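Local structure of GCN5-related N-acetyltransferase (Anabaena variabilis, 2OZG) at residues Q70-P78 against A296-L304. The protein binds coenzyme A and probably transfers acetyl groups to amines, perhaps those of aminoglycosides, as a member of the GNAT family. Residues are numbered along the deposited sequence; the frame is centred on the assembly and turned at random.
With ACT (acetate ion), chain B.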
ATOM      1  N   GLN A  70     -41.186   7.513   4.807  1.00 33.28           N
ATOM      2  CA  GLN A  70     -39.996   8.338   4.985  1.00 31.70           C
ATOM      3  C   GLN A  70     -40.417   9.603   5.738  1.00 30.15           C
ATOM      4  O   GLN A  70     -41.449  10.199   5.418  1.00 31.88           O
ATOM      5  CB  GLN A  70     -39.391   8.725   3.632  1.00 33.23           C
ATOM      6  CG  GLN A  70     -37.960   9.113   3.747  1.00 32.66           C
ATOM      7  CD  GLN A  70     -37.242   9.204   2.469  1.00 24.79           C
ATOM      8  OE1 GLN A  70     -37.840   9.451   1.421  1.00 30.99           O
ATOM      9  NE2 GLN A  70     -35.888   9.130   2.542  1.00 28.09           N
ATOM     10  N   TRP A  71     -39.608  10.008   6.720  1.00 29.69           N
ATOM     11  CA  TRP A  71     -39.924  11.187   7.520  1.00 30.37           C
ATOM     12  C   TRP A  71     -39.381  12.510   6.917  1.00 29.50           C
ATOM     13  O   TRP A  71     -38.176  12.715   6.897  1.00 30.45           O
ATOM     14  CB  TRP A  71     -39.442  10.971   8.945  1.00 31.19           C
ATOM     15  CG  TRP A  71     -40.107   9.816   9.636  1.00 26.81           C
ATOM     16  CD1 TRP A  71     -39.629   8.531   9.696  1.00 30.47           C
ATOM     17  CD2 TRP A  71     -41.346   9.806  10.365  1.00 32.97           C
ATOM     18  NE1 TRP A  71     -40.479   7.743  10.386  1.00 33.47           N
ATOM     19  CE2 TRP A  71     -41.547   8.485  10.812  1.00 27.30           C
ATOM     20  CE3 TRP A  71     -42.288  10.777  10.705  1.00 29.79           C
ATOM     21  CZ2 TRP A  71     -42.654   8.114  11.607  1.00 32.32           C
ATOM     22  CZ3 TRP A  71     -43.400  10.400  11.422  1.00 29.42           C
ATOM     23  CH2 TRP A  71     -43.572   9.099  11.881  1.00 31.39           C
ATOM     24  N   TRP A  72     -40.276  13.390   6.439  1.00 29.99           N
ATOM     25  CA  TRP A  72     -39.895  14.680   5.840  1.00 30.46           C
ATOM     26  C   TRP A  72     -40.622  15.773   6.627  1.00 32.92           C
ATOM     27  O   TRP A  72     -41.861  15.767   6.712  1.00 31.80           O
ATOM     28  CB  TRP A  72     -40.290  14.751   4.340  1.00 33.93           C
ATOM     29  CG  TRP A  72     -39.562  13.725   3.457  1.00 30.14           C
ATOM     30  CD1 TRP A  72     -40.059  12.533   2.935  1.00 26.92           C
ATOM     31  CD2 TRP A  72     -38.176  13.765   3.125  1.00 28.29           C
ATOM     32  NE1 TRP A  72     -39.054  11.898   2.207  1.00 31.91           N
ATOM     33  CE2 TRP A  72     -37.894  12.640   2.333  1.00 37.68           C
ATOM     34  CE3 TRP A  72     -37.154  14.716   3.363  1.00 30.14           C
ATOM     35  CZ2 TRP A  72     -36.627  12.412   1.824  1.00 37.58           C
ATOM     36  CZ3 TRP A  72     -35.915  14.476   2.906  1.00 32.08           C
ATOM     37  CH2 TRP A  72     -35.644  13.339   2.137  1.00 29.23           C
ATOM     38  N   GLY A  73     -39.851  16.689   7.183  1.00 31.82           N
ATOM     39  CA  GLY A  73     -40.340  17.757   7.994  1.00 34.62           C
ATOM     40  C   GLY A  73     -41.175  17.209   9.157  1.00 34.00           C
ATOM     41  O   GLY A  73     -42.127  17.829   9.577  1.00 31.98           O
ATOM     42  N   GLY A  74     -40.838  16.016   9.610  1.00 31.15           N
ATOM     43  CA  GLY A  74     -41.489  15.405  10.740  1.00 32.55           C
ATOM     44  C   GLY A  74     -42.806  14.733  10.496  1.00 32.54           C
ATOM     45  O   GLY A  74     -43.480  14.386  11.457  1.00 29.49           O
ATOM     46  N   GLN A  75     -43.174  14.555   9.230  1.00 30.63           N
ATOM     47  CA  GLN A  75     -44.393  13.867   8.851  1.00 31.67           C
ATOM     48  C   GLN A  75     -43.990  12.634   8.078  1.00 30.85           C
ATOM     49  O   GLN A  75     -43.013  12.653   7.334  1.00 30.18           O
ATOM     50  CB  GLN A  75     -45.221  14.765   7.947  1.00 32.00           C
ATOM     51  CG  GLN A  75     -45.740  16.040   8.631  1.00 34.63           C
ATOM     52  CD  GLN A  75     -46.663  15.758   9.789  1.00 37.38           C
ATOM     53  OE1 GLN A  75     -47.595  14.950   9.694  1.00 45.58           O
ATOM     54  NE2 GLN A  75     -46.401  16.407  10.896  1.00 37.91           N
ATOM     55  N   ARG A  76     -44.719  11.553   8.265  1.00 30.18           N
ATOM     56  CA  ARG A  76     -44.417  10.347   7.540  1.00 29.94           C
ATOM     57  C   ARG A  76     -45.073  10.432   6.154  1.00 35.09           C
ATOM     58  O   ARG A  76     -46.287  10.510   6.058  1.00 33.17           O
ATOM     59  CB  ARG A  76     -44.981   9.137   8.239  1.00 30.01           C
ATOM     60  CG  ARG A  76     -44.599   7.838   7.597  1.00 32.30           C
ATOM     61  CD  ARG A  76     -45.613   6.787   8.045  1.00 38.18           C
ATOM     62  NE  ARG A  76     -45.360   5.452   7.508  1.00 45.80           N
ATOM     63  CZ  ARG A  76     -45.875   4.956   6.383  1.00 33.15           C
ATOM     64  NH1 ARG A  76     -46.734   5.632   5.648  1.00 38.73           N
ATOM     65  NH2 ARG A  76     -45.578   3.718   6.039  1.00 37.95           N
ATOM     66  N   VAL A  77     -44.265  10.367   5.104  1.00 33.22           N
ATOM     67  CA  VAL A  77     -44.768  10.349   3.761  1.00 32.21           C
ATOM     68  C   VAL A  77     -44.647   8.914   3.242  1.00 32.10           C
ATOM     69  O   VAL A  77     -43.554   8.333   3.333  1.00 27.54           O
ATOM     70  CB  VAL A  77     -43.898  11.239   2.890  1.00 33.11           C
ATOM     71  CG1 VAL A  77     -44.444  11.339   1.499  1.00 34.04           C
ATOM     72  CG2 VAL A  77     -43.743  12.635   3.544  1.00 35.15           C
ATOM     73  N   PRO A  78     -45.754   8.304   2.768  1.00 28.90           N
ATOM     74  CA  PRO A  78     -45.622   6.969   2.176  1.00 32.49           C
ATOM     75  C   PRO A  78     -44.571   6.969   1.082  1.00 29.94           C
ATOM     76  O   PRO A  78     -44.513   7.890   0.272  1.00 32.08           O
ATOM     77  CB  PRO A  78     -46.996   6.692   1.599  1.00 31.28           C
ATOM     78  CG  PRO A  78     -47.941   7.545   2.385  1.00 30.23           C
ATOM     79  CD  PRO A  78     -47.150   8.764   2.735  1.00 30.82           C
ATOM     80  N   ALA A 296     -47.229  14.287  -2.676  1.00 31.40           N
ATOM     81  CA  ALA A 296     -45.902  14.376  -2.030  1.00 33.50           C
ATOM     82  C   ALA A 296     -45.785  15.681  -1.229  1.00 33.02           C
ATOM     83  O   ALA A 296     -45.390  15.661  -0.059  1.00 33.76           O
ATOM     84  CB  ALA A 296     -44.790  14.290  -3.037  1.00 32.82           C
ATOM     85  N   LEU A 297     -46.173  16.790  -1.844  1.00 32.81           N
ATOM     86  CA  LEU A 297     -46.117  18.103  -1.205  1.00 34.48           C
ATOM     87  C   LEU A 297     -47.094  18.229  -0.025  1.00 34.35           C
ATOM     88  O   LEU A 297     -46.741  18.831   0.995  1.00 27.77           O
ATOM     89  CB  LEU A 297     -46.363  19.207  -2.218  1.00 32.55           C
ATOM     90  CG  LEU A 297     -45.209  19.380  -3.199  1.00 34.29           C
ATOM     91  CD1 LEU A 297     -45.608  20.271  -4.389  1.00 34.34           C
ATOM     92  CD2 LEU A 297     -43.962  19.901  -2.482  1.00 30.43           C
ATOM     93  N   GLU A 298     -48.295  17.638  -0.151  1.00 34.19           N
ATOM     94  CA  GLU A 298     -49.275  17.696   0.929  1.00 32.87           C
ATOM     95  C   GLU A 298     -48.943  16.779   2.088  1.00 33.50           C
ATOM     96  O   GLU A 298     -49.358  17.025   3.216  1.00 30.63           O
ATOM     97  CB  GLU A 298     -50.693  17.416   0.401  1.00 33.27           C
ATOM     98  CG  GLU A 298     -51.181  18.501  -0.563  1.00 32.86           C
ATOM     99  CD  GLU A 298     -52.606  18.342  -0.959  1.00 39.77           C
ATOM    100  OE1 GLU A 298     -53.079  17.184  -0.898  1.00 37.76           O
ATOM    101  OE2 GLU A 298     -53.225  19.392  -1.327  1.00 42.85           O
ATOM    102  N   ALA A 299     -48.154  15.740   1.854  1.00 30.05           N
ATOM    103  CA  ALA A 299     -47.812  14.821   2.927  1.00 28.10           C
ATOM    104  C   ALA A 299     -46.646  15.256   3.782  1.00 29.89           C
ATOM    105  O   ALA A 299     -46.526  14.830   4.927  1.00 29.06           O
ATOM    106  CB  ALA A 299     -47.546  13.453   2.346  1.00 31.35           C
ATOM    107  N   ARG A 300     -45.805  16.139   3.248  1.00 32.11           N
ATOM    108  CA  ARG A 300     -44.586  16.611   3.916  1.00 32.44           C
ATOM    109  C   ARG A 300     -44.882  17.612   5.009  1.00 32.91           C
ATOM    110  O   ARG A 300     -45.893  18.304   4.927  1.00 32.07           O
ATOM    111  CB  ARG A 300     -43.760  17.364   2.855  1.00 33.77           C
ATOM    112  CG  ARG A 300     -42.325  17.665   3.177  1.00 35.51           C
ATOM    113  CD  ARG A 300     -41.823  18.605   2.158  1.00 37.58           C
ATOM    114  NE  ARG A 300     -40.396  18.908   2.227  1.00 31.99           N
ATOM    115  CZ  ARG A 300     -39.841  19.795   3.030  1.00 34.43           C
ATOM    116  NH1 ARG A 300     -40.562  20.428   3.942  1.00 32.34           N
ATOM    117  NH2 ARG A 300     -38.549  20.022   2.952  1.00 35.18           N
ATOM    118  N   GLY A 301     -44.033  17.676   6.043  1.00 31.38           N
ATOM    119  CA  GLY A 301     -44.105  18.747   7.028  1.00 32.27           C
ATOM    120  C   GLY A 301     -43.354  19.974   6.527  1.00 33.46           C
ATOM    121  O   GLY A 301     -42.393  19.846   5.753  1.00 31.98           O
ATOM    122  N   TYR A 302     -43.759  21.157   7.007  1.00 31.86           N
ATOM    123  CA  TYR A 302     -43.126  22.411   6.637  1.00 31.83           C
ATOM    124  C   TYR A 302     -42.739  23.158   7.889  1.00 34.94           C
ATOM    125  O   TYR A 302     -43.351  22.970   8.951  1.00 34.08           O
ATOM    126  CB  TYR A 302     -44.076  23.238   5.768  1.00 32.54           C
ATOM    127  CG  TYR A 302     -44.296  22.565   4.426  1.00 30.48           C
ATOM    128  CD1 TYR A 302     -43.401  22.733   3.413  1.00 33.13           C
ATOM    129  CD2 TYR A 302     -45.318  21.633   4.247  1.00 33.12           C
ATOM    130  CE1 TYR A 302     -43.546  22.071   2.207  1.00 27.78           C
ATOM    131  CE2 TYR A 302     -45.452  20.940   3.061  1.00 31.94           C
ATOM    132  CZ  TYR A 302     -44.578  21.180   2.040  1.00 30.67           C
ATOM    133  OH  TYR A 302     -44.677  20.538   0.832  1.00 31.31           O
ATOM    134  N   PRO A 303     -41.742  24.045   7.782  1.00 36.26           N
ATOM    135  CA  PRO A 303     -41.365  24.758   8.997  1.00 37.69           C
ATOM    136  C   PRO A 303     -42.465  25.664   9.495  1.00 35.05           C
ATOM    137  O   PRO A 303     -43.178  26.263   8.702  1.00 33.72           O
ATOM    138  CB  PRO A 303     -40.161  25.616   8.560  1.00 36.36           C
ATOM    139  CG  PRO A 303     -39.721  25.090   7.264  1.00 34.43           C
ATOM    140  CD  PRO A 303     -40.953  24.493   6.630  1.00 36.53           C
ATOM    141  N   LEU A 304     -42.608  25.766  10.813  1.00 34.14           N
ATOM    142  CA  LEU A 304     -43.522  26.728  11.389  1.00 34.76           C
ATOM    143  C   LEU A 304     -42.959  28.156  11.217  1.00 31.35           C
ATOM    144  O   LEU A 304     -41.744  28.380  11.240  1.00 35.47           O
ATOM    145  CB  LEU A 304     -43.744  26.429  12.879  1.00 34.91           C
ATOM    146  CG  LEU A 304     -44.474  25.131  13.233  1.00 39.69           C
ATOM    147  CD1 LEU A 304     -44.394  24.889  14.742  1.00 36.07           C
ATOM    148  CD2 LEU A 304     -45.950  25.221  12.751  1.00 39.48           C
TER
HETATM  149  C   ACT B 396     -47.290   2.726   3.209  1.00 59.40           C
HETATM  150  O   ACT B 396     -47.981   3.713   3.669  1.00 56.04           O
HETATM  151  OXT ACT B 396     -47.090   1.731   3.981  1.00 59.82           O
HETATM  152  CH3 ACT B 396     -46.712   2.699   1.810  1.00 54.14           C
HETATM  153  O   HOH W   1     -47.919  12.988   6.107  1.00 35.50           O
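Trp72 O accepts two backbone N-H groups from opposite faces of its carbonyl plane: Gln75 N from within its own hairpin, at 3.1 Å, and Gly301 N from a chain segment more than two hundred residues away. A type I' turn from Trp72 to Gln75 connects the hairpin's two antiparallel strands, 58-72 and 75-87, in the N-terminal GNAT domain; Gly301 follows the helix 293-299, in the region assigned to the sterol carrier protein-like domain, so the bond ties one domain to the other. The bond from Gly301 N to Trp72 O is nearly straight (3.0 Å, 167° at the hydrogen), although the nitrogen stands 36° out of the carbonyl plane.

Close backbone approach accompanies this bond. The CA atoms of Gly73 and Gly301 lie 4.0 Å apart, and Gly301 CA directs a C-H at Gly73 O, with 159° at the hydrogen. Both residues lack side chains, which permits such proximity. Gln75, with CG beside its backbone N, lays CG against Gly301 N and CA, while its CB meets Ala299 O at 3.3 Å.

Farther along strand 75-87, both methyls of Val77 lie against Ala299, the last residue of the helix. Val77 CG1 packs on Ala299 CB (3.8 Å), whereas CG2 faces the carbonyl of Ala299 and also meets the edge of the Trp72 ring. Arg300 touches Trp72 through aliphatic carbon, CG to CB; its extended chain carries the guanidinium onward, where NH2 donates to the backbone O of Tyr356 and the group also makes a cation-pi contact with the Tyr356 ring. Arg76 turns away to a salt bridge with Asp183 and to a bound acetate, but its backbone still joins the interface: one water donates to both Arg76 O, at 3.0 Å, and Ala299 O, at 2.6 Å.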